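Local coordinates for protein rubber oxygenase (Streptomyces sp., PDB 5O1L) that cleaves the double bonds of poly(cis-1,4-isoprene) in natural and synthetic rubber by adding oxygen, using a non-covalently bound b-type heme, at residues L204-S208 against P209-Q213. Numbering follows the deposited sequence.
Sequences LLPQS and PAWSQ
Ser208 is the N-cap of helix 209-214, its hydroxyl accepting from the amide of Trp211, just after the 3-10 turn 205-207 that follows helix 187-204. The evidence for the cap is the bond from Trp211 N to Ser208 OG, 3.0 Å with an N-H...O angle of 156°; a chi1 of 154°, which sets OG roughly anti to Ser208 N and beside its carbonyl carbon, brings the hydroxyl round to that amide. The first helical turn then closes through Ser212 N and Ser208 O, 3.0 Å apart with a nearly straight N-H...O. Pro209, which has no amide hydrogen, occupies the first helical position.

Beside the cap, Leu205 lies over one face of the Trp211 indole, the two side chains crossing at about a right angle. Leu205 CD1 stands 4.0 Å from the centroid of the five-membered ring of Trp211, only 17° off its normal, a CH-pi contact. Tyr154 of helix 146-154 touches both residues, and the Leu205 side chain lies about 5 Å from the heme. An alanine in place of Trp211 would keep the capping amide but would probably leave the Leu205 methyls without their aromatic cover. On the benzo side, Pro206 CG reaches Trp211 CZ3 at 4.3 Å.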
ATOM      1  N   LEU A 204      11.875  13.672  11.046  1.00 23.47           N
ATOM      2  CA  LEU A 204      11.177  13.756  12.328  1.00 24.02           C
ATOM      3  C   LEU A 204      11.368  12.568  13.230  1.00 25.94           C
ATOM      4  O   LEU A 204      11.659  12.738  14.425  1.00 25.84           O
ATOM      5  CB  LEU A 204       9.673  13.996  12.125  1.00 24.08           C
ATOM      6  CG  LEU A 204       9.463  15.355  11.472  1.00 25.64           C
ATOM      7  CD1 LEU A 204       8.031  15.499  11.009  1.00 26.09           C
ATOM      8  CD2 LEU A 204       9.810  16.492  12.433  1.00 26.00           C
ATOM      9  N   LEU A 205      11.174  11.340  12.728  1.00 22.66           N
ATOM     10  CA  LEU A 205      11.143  10.178  13.599  1.00 24.73           C
ATOM     11  C   LEU A 205      12.465   9.970  14.371  1.00 25.73           C
ATOM     12  O   LEU A 205      12.376   9.501  15.505  1.00 27.61           O
ATOM     13  CB  LEU A 205      10.741   8.888  12.865  1.00 24.68           C
ATOM     14  CG  LEU A 205       9.280   8.558  12.847  1.00 25.88           C
ATOM     15  CD1 LEU A 205       9.002   7.268  12.029  1.00 25.10           C
ATOM     16  CD2 LEU A 205       8.600   8.416  14.213  1.00 26.28           C
ATOM     17  N   PRO A 206      13.641  10.230  13.739  1.00 25.27           N
ATOM     18  CA  PRO A 206      14.860  10.033  14.542  1.00 27.09           C
ATOM     19  C   PRO A 206      14.957  10.961  15.739  1.00 28.62           C
ATOM     20  O   PRO A 206      15.753  10.693  16.630  1.00 29.08           O
ATOM     21  CB  PRO A 206      15.973  10.267  13.539  1.00 26.42           C
ATOM     22  CG  PRO A 206      15.372   9.834  12.247  1.00 25.48           C
ATOM     23  CD  PRO A 206      14.021  10.485  12.332  1.00 24.81           C
ATOM     24  N   GLN A 207      14.136  11.993  15.764  1.00 28.90           N
ATOM     25  CA  GLN A 207      14.037  12.884  16.944  1.00 31.89           C
ATOM     26  C   GLN A 207      13.074  12.335  18.010  1.00 32.55           C
ATOM     27  O   GLN A 207      12.924  12.970  19.071  1.00 33.58           O
ATOM     28  CB  GLN A 207      13.700  14.328  16.487  1.00 32.82           C
ATOM     29  CG  GLN A 207      14.669  14.902  15.437  1.00 36.14           C
ATOM     30  CD  GLN A 207      14.322  16.315  14.967  1.00 41.13           C
ATOM     31  OE1 GLN A 207      14.186  17.225  15.775  1.00 42.53           O
ATOM     32  NE2 GLN A 207      14.168  16.508  13.646  1.00 41.44           N
ATOM     33  N   SER A 208      12.468  11.167  17.814  1.00 32.50           N
ATOM     34  CA  SER A 208      11.583  10.518  18.796  1.00 31.60           C
ATOM     35  C   SER A 208      12.356   9.455  19.539  1.00 31.54           C
ATOM     36  O   SER A 208      12.780   8.482  18.964  1.00 29.93           O
ATOM     37  CB  SER A 208      10.379   9.851  18.108  1.00 31.96           C
ATOM     38  OG  SER A 208       9.849   8.753  18.870  1.00 32.78           O
ATOM     39  N   PRO A 209      12.572   9.628  20.857  1.00 32.25           N
ATOM     40  CA  PRO A 209      13.308   8.572  21.527  1.00 31.68           C
ATOM     41  C   PRO A 209      12.672   7.189  21.536  1.00 30.01           C
ATOM     42  O   PRO A 209      13.392   6.207  21.457  1.00 28.80           O
ATOM     43  CB  PRO A 209      13.453   9.131  22.966  1.00 33.63           C
ATOM     44  CG  PRO A 209      13.486  10.598  22.760  1.00 34.85           C
ATOM     45  CD  PRO A 209      12.457  10.847  21.696  1.00 34.43           C
ATOM     46  N   ALA A 210      11.350   7.112  21.594  1.00 28.92           N
ATOM     47  CA  ALA A 210      10.654   5.833  21.550  1.00 28.51           C
ATOM     48  C   ALA A 210      10.879   5.136  20.158  1.00 27.83           C
ATOM     49  O   ALA A 210      11.105   3.919  20.123  1.00 27.43           O
ATOM     50  CB  ALA A 210       9.187   6.024  21.813  1.00 28.58           C
ATOM     51  N   TRP A 211      10.917   5.925  19.085  1.00 27.43           N
ATOM     52  CA  TRP A 211      11.163   5.323  17.754  1.00 25.66           C
ATOM     53  C   TRP A 211      12.592   4.864  17.699  1.00 28.31           C
ATOM     54  O   TRP A 211      12.879   3.753  17.317  1.00 26.61           O
ATOM     55  CB  TRP A 211      10.812   6.285  16.580  1.00 24.59           C
ATOM     56  CG  TRP A 211      11.047   5.540  15.256  1.00 22.23           C
ATOM     57  CD1 TRP A 211      10.173   4.664  14.620  1.00 22.71           C
ATOM     58  CD2 TRP A 211      12.267   5.498  14.537  1.00 22.12           C
ATOM     59  NE1 TRP A 211      10.831   4.117  13.552  1.00 21.58           N
ATOM     60  CE2 TRP A 211      12.096   4.618  13.453  1.00 20.66           C
ATOM     61  CE3 TRP A 211      13.518   6.105  14.718  1.00 22.06           C
ATOM     62  CZ2 TRP A 211      13.129   4.322  12.580  1.00 20.89           C
ATOM     63  CZ3 TRP A 211      14.494   5.890  13.823  1.00 22.78           C
ATOM     64  CH2 TRP A 211      14.307   4.985  12.743  1.00 20.96           C
ATOM     65  N   SER A 212      13.524   5.726  18.077  1.00 29.67           N
ATOM     66  CA  SER A 212      14.956   5.392  18.009  1.00 34.05           C
ATOM     67  C   SER A 212      15.304   4.186  18.821  1.00 33.11           C
ATOM     68  O   SER A 212      16.051   3.345  18.366  1.00 34.08           O
ATOM     69  CB  SER A 212      15.822   6.540  18.517  1.00 36.98           C
ATOM     70  OG  SER A 212      15.658   7.573  17.619  1.00 40.42           O
ATOM     71  N   GLN A 213      14.745   4.094  20.009  1.00 34.75           N
ATOM     72  CA  GLN A 213      15.058   2.991  20.905  1.00 36.52           C
ATOM     73  C   GLN A 213      14.515   1.680  20.449  1.00 34.74           C
ATOM     74  O   GLN A 213      15.090   0.668  20.796  1.00 34.89           O
ATOM     75  CB  GLN A 213      14.591   3.296  22.337  1.00 41.06           C
ATOM     76  CG  GLN A 213      15.536   4.292  22.962  1.00 46.04           C
ATOM     77  CD  GLN A 213      14.994   5.012  24.194  1.00 50.24           C
ATOM     78  OE1 GLN A 213      13.907   4.706  24.706  1.00 52.95           O
ATOM     79  NE2 GLN A 213      15.738   6.034  24.624  1.00 51.99           N
TER